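PDB 2G7S: transcriptional regulator, TetR family, which probably binds operator DNA through an N-terminal helix-turn-helix domain and regulates transcription, perhaps in response to a small ligand bound by its all-helical C-terminal domain. Local coordinates for residues W134-A137 with V138-G142; D80-E83 with Q84-Y88; M169-A172 with R173-D177; G90-E93 with G94-A97; A110-I113 with P114-E118. All coordinates share one frame; numbering follows the deposited sequence. Where two conformers were deposited one is given.

All five contacts are local, each made along one helix or round one turn of the C-terminal domain. Contact 4 lies at the surface; the other four are partly buried. Contacts 2 and 4 share helix 81-98: the first, at its start, is joined by a salt bridge, whereas the second turns on sulfur and aromatic rings. Contact 1, on helix 118-144, is built on a CH-pi contact and packs against contact 2, where Arg-141 probably hydrogen-bonds Gln-84. Contacts 3 and 5 differ in kind, for they sit where helices end; backbone turns dominate them, and both reach the second subunit. Contacts 2 and 5 lie on opposite sides of the chain's centre.

Contact 1: residues W134-A137 with V138-G142; sequences WLTA and VLERG
Val-138 lays its CG2 methyl over one face of the Trp-134 indole, one helical turn back, in a CH-pi contact: the methyl carbon stands 3.7 Å from the centroid of the six-membered ring of Trp-134 and 15° off its normal. The tryptophan reaches this place because its CG is anti to the backbone N (chi1 -178°), which carries the ring along the helix toward Val-138. A branched valine suits the site, since its other methyl, CG1, packs on Leu-85 and the backbone of Pro-81 in helix 81-98 while CG2 meets the indole.

The backbone bonds are those of a regular alpha helix, i to i+4, with Val-138 N to Trp-134 O and Arg-141 N to Ala-137 O both 2.9 Å long.

Polar contacts gather at Ala-137 O. Besides the bond from Arg-141 N, a water donates weakly to Ala-137 O (3.4 Å) and also to Glu-140 OE1 (2.8 Å). The guanidinium of Arg-141 folds back, bent at chi3 (-56°), and lays one face over the same carbonyl, with NH1 3.6 Å from Ala-137 O; the small Ala-137 CB lies 3.8 Å from NH1. Arg-141 NH2 bonds Gln-84, and Trp-134 NE1 bonds Glu-75 of helix 52-77.

A methyl thus covers one face of the indole while its N-H is spent on a carboxylate, and the arginine's charge is probably moderated by Glu-75, a long and weak ion-pair partner.

Contact 2: residues D80-E83 with Q84-Y88; sequences DPLE and QLRAY
Residues 81-88 form the first two turns of helix 81-98, with i to i+4 backbone bonds from Gln-84 N to Asp-80 O through Ala-87 N to Glu-83 O. Asp-80 is the N-cap: its OD1 accepts from Leu-82 N at 2.9 Å, 34° out of the carboxylate plane, and so occupies a backbone N-H that has no earlier helical carbonyl to meet. Proline suits the first turn, where its missing N-H costs no helical bond.

Across the turn, Glu-83 and Arg-86 lie side by side and form an i to i+3 salt bridge. Arg-86 grips the carboxylate side-on with two nitrogens, NE to Glu-83 OE1 at 2.9 Å and NH2 to Glu-83 OE2 at 3.0 Å; a third bond, Arg-86 NE to Glu-83 OE2 at 3.2 Å, is weak. The two planes are 22° apart, and both oxygens are met on their syn sides, out of the carboxylate plane though near that of the guanidinium. Glu-83 comes within range by bending at chi2 (-60°), while Arg-86 also bends, at chi3. Paired in this way, the guanidinium has little freedom to rotate, and Arg-86 NH1 holds a second acid, Glu-190 of helix 180-192.

Gln-84 faces helix 118-144, and besides bonding Arg-141 its extended side chain carries NE2 to Ile-78 O. Leu-85 touches Leu-189 of helix 180-192. Beside the salt bridge, the aliphatic branch of Leu-82 packs against the arginine, its CD2 3.6 Å from Arg-86 NH2.

Contact 3: residues M169-A172 with R173-D177; sequences MLSA and RAHGD
Helix 154-173 ends here: Arg-173 N still bonds Met-169 O at 3.0 Å and Ala-174 N bonds Leu-170 O at 2.8 Å, after which Ala-174 leaves helical geometry and the chain turns aside. Gly-176 follows with a positive phi of 96°, a conformation that glycine adopts readily because it has no CB to collide with the backbone.

In one of two conformers, the imidazole of His-175 leans back on Ser-171, four residues earlier. Ser-171 OG lies at the ring's edge, near its plane, 3.6 Å from His-175 CE1, and Ser-171 CB is 3.7 Å from the same carbon. Here a chi1 of 57° sets His-175 CG between its backbone N and carbonyl carbon, a placement that remains tentative. A small serine suits this spot, since it adds little bulk beside the imidazole. In this conformer NE2 bonds Glu-159 of the second subunit. Asp-177 OD2 caps Ala-179 N in the turn that leads into helix 180-192.

Selenomethionine Met-169 packs on Trp-92 of helix 81-98 and on Phe-181 of helix 180-192. Arg-173 reaches Ile-22 O of helix 6-24 and Ser-111 O of the second subunit, so this helix end joins the N-terminal helix, helix 180-192 and the dimer interface.

Contact 4: residues G90-E93 with G94-A97; sequences GYWE and GCIA
Cys-95 sets its sulfur over the face of the Tyr-91 ring, an i to i+4 sulfur-aromatic contact in which SG lies 3.9 Å from the centroid of the Tyr-91 ring. The sulfur is displaced toward the hydroxyl end, so its nearest ring atom is Tyr-91 CZ at 3.5 Å. Both torsions contribute: Tyr-91 swings its ring along the helix with CG anti to N (chi1 159°), while the SG of Cys-95 stays beside its own N (chi1 -74°) and points back toward the tyrosine.

A second aromatic borders the cysteine. The same SG approaches the six-membered ring of Trp-92 obliquely, 4.7 Å from its centroid, and Cys-95 CB lies 3.7 Å from Trp-92 CE3. A thiol is small and polarisable enough to sit over Tyr-91 while approaching Trp-92 obliquely, and the rings touch each other, Tyr-91 CE2 standing over one face of Trp-92. The backbone keeps its regular i to i+4 bonds, including Ile-96 N to Trp-92 O at 2.9 Å.

Tyr-91 lies on the exposed side of helix 81-98, whereas Trp-92 is buried, meeting Tyr-88 edge-to-face. Glu-93 extends to a salt bridge with Arg-186, and together with Ile-96 it touches Phe-181, so this part of the helix rests on helix 180-192.

Contact 5: residues A110-I113 with P114-E118; sequences ASEI and PVLPE
Ile-113 O is gripped twice, by Leu-116 N at 3.0 Å and by a water at 2.6 Å. Leu-116 N comes from well above the carbonyl plane, 63° out of it and away from a lone pair, within a short 3-10 turn, and the water also donates to Leu-116 O at 3.0 Å, closing a small bridge across the turn. The other i to i+3 bond, Val-115 N to Glu-112 O, is 2.9 Å long. Proline fits just ahead of the two donors, where no N-H is used in the turn and its ring restrains phi. Before this, residues 110 to 113 make a type I beta turn whose own backbone bond is weak.

The neighbours Ile-113 and Pro-114 cross their side chains at about a right angle, and Ile-113 CG1 lies 4.3 Å from Leu-116 CD1. Leu-116, with CG beside its backbone N (chi1 -66°), folds back over the turn, and its CD2 lies 3.8 Å from Glu-112 OE1. That oxygen is satisfied by Tyr-26 N.

The bend joins helix 105-110 to helix 118-144, against which Ile-113 and Leu-116 rest at Arg-125 and Val-121. Leu-116 also touches Tyr-26 in the loop after helix 6-24, while Pro-114 and Val-115 pack on Arg-173 and Arg-23 of the second subunit.

Contact 1: residues W134-A137 with V138-G142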
# COMPACT_ATOMS: atom_id res chain seq x y z
N TRP A 134 15.01 12.12 2.94
CA TRP A 134 15.31 12.22 4.38
C TRP A 134 15.91 10.94 4.91
O TRP A 134 16.93 10.97 5.62
CB TRP A 134 14.02 12.59 5.18
CG TRP A 134 14.31 12.76 6.65
CD1 TRP A 134 14.91 13.86 7.22
CD2 TRP A 134 14.04 11.84 7.74
NE1 TRP A 134 15.06 13.67 8.57
CE2 TRP A 134 14.53 12.45 8.92
CE3 TRP A 134 13.46 10.59 7.83
CZ2 TRP A 134 14.40 11.85 10.18
CZ3 TRP A 134 13.34 10.00 9.12
CH2 TRP A 134 13.84 10.63 10.25
N LEU A 135 15.27 9.82 4.63
CA LEU A 135 15.80 8.54 5.13
C LEU A 135 17.22 8.30 4.58
O LEU A 135 18.07 7.74 5.28
CB LEU A 135 14.86 7.39 4.65
CG LEU A 135 13.49 7.40 5.33
CD1 LEU A 135 12.60 6.44 4.56
CD2 LEU A 135 13.60 6.94 6.83
N THR A 136 17.45 8.66 3.33
CA THR A 136 18.77 8.46 2.73
C THR A 136 19.80 9.26 3.52
O THR A 136 20.88 8.76 3.84
CB THR A 136 18.78 8.92 1.22
OG1 THR A 136 17.91 8.06 0.47
CG2 THR A 136 20.21 8.87 0.60
N ALA A 137 19.47 10.52 3.83
CA ALA A 137 20.41 11.36 4.59
C ALA A 137 20.63 10.81 6.01
O ALA A 137 21.79 10.86 6.49
CB ALA A 137 19.95 12.80 4.60
N VAL A 138 19.60 10.30 6.68
CA VAL A 138 19.78 9.73 8.01
C VAL A 138 20.71 8.52 7.88
O VAL A 138 21.67 8.36 8.71
CB VAL A 138 18.45 9.26 8.59
CG1 VAL A 138 18.66 8.49 9.92
CG2 VAL A 138 17.53 10.49 8.77
N LEU A 139 20.46 7.63 6.89
CA LEU A 139 21.33 6.46 6.77
C LEU A 139 22.81 6.88 6.48
O LEU A 139 23.75 6.27 6.99
CB LEU A 139 20.77 5.53 5.66
CG LEU A 139 19.45 4.87 6.10
CD1 LEU A 139 18.80 4.34 4.87
CD2 LEU A 139 19.72 3.71 7.06
N GLU A 140 22.95 7.88 5.62
CA GLU A 140 24.32 8.34 5.28
C GLU A 140 25.01 8.84 6.55
O GLU A 140 26.21 8.55 6.74
CB GLU A 140 24.26 9.47 4.25
CG GLU A 140 23.94 8.96 2.88
CD GLU A 140 23.58 10.09 1.91
OE1 GLU A 140 23.04 11.15 2.34
OE2 GLU A 140 23.86 9.91 0.68
N ARG A 141 24.31 9.65 7.38
CA ARG A 141 24.93 10.14 8.64
C ARG A 141 25.26 8.96 9.51
O ARG A 141 26.27 8.96 10.25
CB ARG A 141 24.01 11.07 9.34
CG ARG A 141 23.85 12.40 8.54
CD ARG A 141 23.18 13.48 9.44
NE ARG A 141 21.90 13.08 9.99
CZ ARG A 141 20.72 13.28 9.35
NH1 ARG A 141 20.65 13.87 8.13
NH2 ARG A 141 19.58 12.90 9.94
N GLY A 142 24.41 7.94 9.54
CA GLY A 142 24.75 6.78 10.36
C GLY A 142 26.02 6.09 9.90
O GLY A 142 26.84 5.65 10.75
O HOH W 1 23.80 12.80 4.49

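Contact 2: residues D80-E83 with Q84-Y88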
# COMPACT_ATOMS: atom_id res chain seq x y z
N ASP A 80 21.67 10.63 17.45
CA ASP A 80 22.14 9.44 16.79
C ASP A 80 21.22 9.07 15.61
O ASP A 80 20.01 8.92 15.79
CB ASP A 80 22.12 8.37 17.88
CG ASP A 80 22.55 6.99 17.43
OD1 ASP A 80 22.48 6.63 16.29
OD2 ASP A 80 22.84 6.13 18.36
N PRO A 81 21.76 8.93 14.40
CA PRO A 81 20.90 8.58 13.25
C PRO A 81 20.07 7.33 13.46
O PRO A 81 18.91 7.25 13.01
CB PRO A 81 21.93 8.36 12.11
CG PRO A 81 23.12 9.26 12.50
CD PRO A 81 23.18 9.10 14.00
N LEU A 82 20.64 6.32 14.12
CA LEU A 82 19.86 5.09 14.34
C LEU A 82 18.64 5.43 15.22
O LEU A 82 17.52 4.93 15.00
CB LEU A 82 20.72 4.03 15.04
CG LEU A 82 19.98 2.76 15.53
CD1 LEU A 82 19.55 2.02 14.31
CD2 LEU A 82 20.91 1.96 16.49
N GLU A 83 18.84 6.28 16.22
CA GLU A 83 17.74 6.65 17.10
C GLU A 83 16.76 7.56 16.38
O GLU A 83 15.56 7.55 16.75
CB GLU A 83 18.30 7.30 18.39
CG GLU A 83 19.14 6.26 19.17
CD GLU A 83 18.37 5.04 19.59
OE1 GLU A 83 17.17 5.16 19.93
OE2 GLU A 83 18.96 3.93 19.54
N GLN A 84 17.17 8.28 15.36
CA GLN A 84 16.18 9.04 14.55
C GLN A 84 15.27 8.06 13.79
O GLN A 84 14.04 8.27 13.77
CB GLN A 84 16.94 9.93 13.51
CG GLN A 84 17.71 11.09 14.26
CD GLN A 84 18.68 11.81 13.33
OE1 GLN A 84 18.88 11.45 12.16
NE2 GLN A 84 19.28 12.86 13.86
N LEU A 85 15.85 7.00 13.21
CA LEU A 85 14.99 6.01 12.53
C LEU A 85 14.08 5.32 13.56
O LEU A 85 12.89 5.07 13.25
CB LEU A 85 15.81 4.96 11.80
CG LEU A 85 16.75 5.55 10.75
CD1 LEU A 85 17.65 4.41 10.25
CD2 LEU A 85 15.91 6.11 9.60
N ARG A 86 14.62 5.01 14.74
CA ARG A 86 13.78 4.30 15.72
C ARG A 86 12.63 5.23 16.16
O ARG A 86 11.46 4.78 16.37
CB ARG A 86 14.61 3.98 16.98
CG ARG A 86 13.88 2.95 17.93
CD ARG A 86 14.61 2.79 19.31
NE ARG A 86 16.04 2.61 19.10
CZ ARG A 86 16.59 1.47 18.72
NH1 ARG A 86 15.81 0.37 18.58
NH2 ARG A 86 17.92 1.38 18.46
N ALA A 87 12.91 6.53 16.30
CA ALA A 87 11.84 7.46 16.72
C ALA A 87 10.80 7.64 15.62
O ALA A 87 9.61 7.83 15.91
CB ALA A 87 12.44 8.84 17.10
N TYR A 88 11.22 7.58 14.37
CA TYR A 88 10.25 7.65 13.24
C TYR A 88 9.31 6.43 13.27
O TYR A 88 8.08 6.59 13.10
CB TYR A 88 11.10 7.76 11.94
CG TYR A 88 10.29 7.58 10.69
CD1 TYR A 88 9.46 8.55 10.21
CD2 TYR A 88 10.37 6.41 9.98
CE1 TYR A 88 8.69 8.34 9.00
CE2 TYR A 88 9.63 6.21 8.83
CZ TYR A 88 8.81 7.14 8.35
OH TYR A 88 8.10 6.93 7.17

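Contact 3: residues M169-A172 with R173-D177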
# COMPACT_ATOMS: atom_id res chain seq x y z
N MSE A 169 2.20 -0.56 7.30
CA MSE A 169 0.95 0.14 7.54
C MSE A 169 -0.19 -0.69 6.91
O MSE A 169 -1.35 -0.74 7.47
CB MSE A 169 0.96 1.57 6.80
CG MSE A 169 1.72 2.57 7.44
SE MSE A 169 1.59 4.01 6.05
CE MSE A 169 3.09 5.09 7.24
N LEU A 170 0.04 -1.21 5.72
CA LEU A 170 -0.99 -1.93 5.00
C LEU A 170 -1.33 -3.21 5.74
O LEU A 170 -2.51 -3.55 5.95
CB LEU A 170 -0.47 -2.26 3.58
CG LEU A 170 -1.53 -2.82 2.66
CD1 LEU A 170 -2.55 -1.73 2.30
CD2 LEU A 170 -0.90 -3.38 1.40
N SER A 171 -0.30 -3.98 6.18
CA SER A 171 -0.59 -5.22 6.95
C SER A 171 -1.31 -4.90 8.25
O SER A 171 -2.20 -5.66 8.63
CB SER A 171 0.67 -6.05 7.22
OG SER A 171 1.03 -6.69 5.98
N ALA A 172 -0.95 -3.79 8.92
CA ALA A 172 -1.65 -3.46 10.20
C ALA A 172 -3.15 -3.19 9.90
O ALA A 172 -4.02 -3.63 10.67
CB ALA A 172 -0.99 -2.27 10.84
N ARG A 173 -3.41 -2.49 8.80
CA ARG A 173 -4.82 -2.18 8.42
C ARG A 173 -5.56 -3.51 8.01
O ARG A 173 -6.76 -3.68 8.28
CB ARG A 173 -4.82 -1.12 7.29
CG ARG A 173 -6.24 -0.98 6.65
CD ARG A 173 -6.31 0.36 5.91
NE ARG A 173 -6.46 1.41 6.91
CZ ARG A 173 -6.72 2.72 6.64
NH1 ARG A 173 -6.79 3.12 5.34
NH2 ARG A 173 -6.92 3.61 7.61
N ALA A 174 -4.84 -4.42 7.33
CA ALA A 174 -5.43 -5.71 6.84
C ALA A 174 -5.56 -6.77 7.94
O ALA A 174 -6.43 -6.70 8.78
CB ALA A 174 -4.59 -6.27 5.71
N HIS A 175 -4.75 -7.81 7.90
CA HIS A 175 -5.07 -8.97 8.76
C HIS A 175 -4.75 -8.68 10.23
O HIS A 175 -4.46 -9.61 11.05
CB HIS A 175 -4.45 -10.23 8.21
CG HIS A 175 -2.97 -10.10 8.06
ND1 HIS A 175 -2.39 -9.14 7.24
CD2 HIS A 175 -1.97 -10.82 8.59
CE1 HIS A 175 -1.08 -9.26 7.32
NE2 HIS A 175 -0.80 -10.26 8.14
N GLY A 176 -4.94 -7.41 10.58
CA GLY A 176 -5.25 -7.00 11.96
C GLY A 176 -4.08 -6.56 12.76
O GLY A 176 -2.95 -7.05 12.51
N ASP A 177 -4.20 -5.57 13.68
CA ASP A 177 -3.19 -5.67 14.75
C ASP A 177 -2.09 -4.59 15.08
O ASP A 177 -1.11 -4.45 14.33
CB ASP A 177 -2.40 -6.94 14.40
CG ASP A 177 -1.58 -7.46 15.58
OD1 ASP A 177 -2.10 -8.19 16.40
OD2 ASP A 177 -0.37 -7.19 15.65

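Contact 4: residues G90-E93 with G94-A97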
# COMPACT_ATOMS: atom_id res chain seq x y z
N GLY A 90 8.54 4.80 15.90
CA GLY A 90 7.66 5.04 17.07
C GLY A 90 6.55 6.02 16.79
O GLY A 90 5.40 5.86 17.29
N TYR A 91 6.85 7.02 15.97
CA TYR A 91 5.84 8.02 15.60
C TYR A 91 4.70 7.29 14.88
O TYR A 91 3.53 7.49 15.21
CB TYR A 91 6.48 9.04 14.66
CG TYR A 91 5.46 9.79 13.84
CD1 TYR A 91 4.62 10.77 14.42
CD2 TYR A 91 5.28 9.47 12.50
CE1 TYR A 91 3.67 11.43 13.61
CE2 TYR A 91 4.35 10.13 11.73
CZ TYR A 91 3.57 11.08 12.27
OH TYR A 91 2.61 11.68 11.37
N TRP A 92 5.00 6.42 13.93
CA TRP A 92 3.91 5.73 13.20
C TRP A 92 3.16 4.74 14.12
O TRP A 92 1.95 4.60 14.02
CB TRP A 92 4.44 5.03 11.95
CG TRP A 92 4.44 5.98 10.84
CD1 TRP A 92 5.53 6.46 10.12
CD2 TRP A 92 3.27 6.61 10.27
NE1 TRP A 92 5.08 7.37 9.16
CE2 TRP A 92 3.71 7.48 9.24
CE3 TRP A 92 1.90 6.50 10.52
CZ2 TRP A 92 2.82 8.24 8.47
CZ3 TRP A 92 1.02 7.28 9.78
CH2 TRP A 92 1.52 8.17 8.78
N GLU A 93 3.89 4.07 15.02
CA GLU A 93 3.19 3.21 15.97
C GLU A 93 2.22 3.99 16.80
O GLU A 93 1.06 3.52 17.07
CB GLU A 93 4.18 2.52 16.91
CG GLU A 93 4.97 1.49 16.16
CD GLU A 93 6.09 0.83 16.99
OE1 GLU A 93 6.57 1.47 17.96
OE2 GLU A 93 6.44 -0.32 16.69
N GLY A 94 2.59 5.19 17.23
CA GLY A 94 1.62 6.01 17.99
C GLY A 94 0.42 6.43 17.15
O GLY A 94 -0.70 6.54 17.66
N CYS A 95 0.65 6.76 15.89
CA CYS A 95 -0.48 7.13 15.00
C CYS A 95 -1.42 5.95 14.82
O CYS A 95 -2.67 6.11 14.77
CB CYS A 95 0.06 7.47 13.60
SG CYS A 95 0.92 9.12 13.58
N ILE A 96 -0.85 4.76 14.60
CA ILE A 96 -1.74 3.57 14.44
C ILE A 96 -2.50 3.26 15.76
O ILE A 96 -3.69 2.90 15.71
CB ILE A 96 -0.90 2.39 13.95
CG1 ILE A 96 -0.40 2.68 12.55
CG2 ILE A 96 -1.68 1.05 14.06
CD1 ILE A 96 0.75 1.74 12.05
N ALA A 97 -1.84 3.48 16.90
CA ALA A 97 -2.54 3.32 18.21
C ALA A 97 -3.67 4.28 18.37
O ALA A 97 -4.75 3.87 18.85
CB ALA A 97 -1.53 3.57 19.37

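Contact 5: residues A110-I113 with P114-E118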
# COMPACT_ATOMS: atom_id res chain seq x y z
N ALA A 110 -1.10 6.94 -3.14
CA ALA A 110 -0.24 6.36 -4.17
C ALA A 110 -0.83 5.10 -4.77
O ALA A 110 -0.57 4.80 -5.93
CB ALA A 110 1.15 6.05 -3.56
N SER A 111 -1.62 4.35 -4.00
CA SER A 111 -2.16 3.11 -4.55
C SER A 111 -3.22 3.38 -5.59
O SER A 111 -3.65 2.44 -6.27
CB SER A 111 -2.81 2.28 -3.47
OG SER A 111 -3.99 2.93 -2.98
N GLU A 112 -3.66 4.63 -5.67
CA GLU A 112 -4.75 4.98 -6.63
C GLU A 112 -4.26 5.89 -7.76
O GLU A 112 -5.08 6.47 -8.50
CB GLU A 112 -5.84 5.78 -5.91
CG GLU A 112 -6.27 5.32 -4.68
CD GLU A 112 -7.26 6.27 -3.98
OE1 GLU A 112 -7.08 7.47 -3.67
OE2 GLU A 112 -8.13 5.65 -3.48
N ILE A 113 -2.93 6.10 -7.85
CA ILE A 113 -2.41 7.05 -8.85
C ILE A 113 -3.06 7.04 -10.23
O ILE A 113 -3.35 8.11 -10.78
CB ILE A 113 -0.86 6.99 -8.90
CG1 ILE A 113 -0.33 7.84 -7.70
CG2 ILE A 113 -0.31 7.48 -10.23
CD1 ILE A 113 1.17 7.70 -7.44
N PRO A 114 -3.28 5.87 -10.81
CA PRO A 114 -3.81 5.88 -12.21
C PRO A 114 -5.15 6.62 -12.36
O PRO A 114 -5.47 7.03 -13.48
CB PRO A 114 -4.04 4.38 -12.52
CG PRO A 114 -2.88 3.70 -11.74
CD PRO A 114 -2.91 4.48 -10.37
N VAL A 115 -5.93 6.77 -11.29
CA VAL A 115 -7.23 7.46 -11.40
C VAL A 115 -7.20 8.83 -10.77
O VAL A 115 -8.23 9.53 -10.78
CB VAL A 115 -8.39 6.64 -10.81
CG1 VAL A 115 -8.43 5.22 -11.49
CG2 VAL A 115 -8.34 6.53 -9.27
N LEU A 116 -6.06 9.25 -10.22
CA LEU A 116 -6.07 10.55 -9.53
C LEU A 116 -5.84 11.71 -10.52
O LEU A 116 -5.16 11.56 -11.56
CB LEU A 116 -4.92 10.64 -8.51
CG LEU A 116 -5.05 9.68 -7.34
CD1 LEU A 116 -3.86 9.83 -6.39
CD2 LEU A 116 -6.36 9.90 -6.56
N PRO A 117 -6.34 12.90 -10.17
CA PRO A 117 -5.92 14.05 -10.95
C PRO A 117 -4.40 14.20 -11.03
O PRO A 117 -3.71 13.99 -10.00
CB PRO A 117 -6.55 15.24 -10.18
CG PRO A 117 -7.68 14.65 -9.32
CD PRO A 117 -7.17 13.21 -8.98
N GLU A 118 -3.90 14.62 -12.17
CA GLU A 118 -2.45 14.76 -12.31
C GLU A 118 -1.88 15.72 -11.25
O GLU A 118 -0.74 15.52 -10.77
CB GLU A 118 -2.07 15.33 -13.65
CG GLU A 118 -2.46 14.40 -14.79
CD GLU A 118 -2.11 14.97 -16.17
OE1 GLU A 118 -1.83 16.18 -16.33
OE2 GLU A 118 -2.21 14.16 -17.13
O HOH W 2 -3.03 9.84 -12.72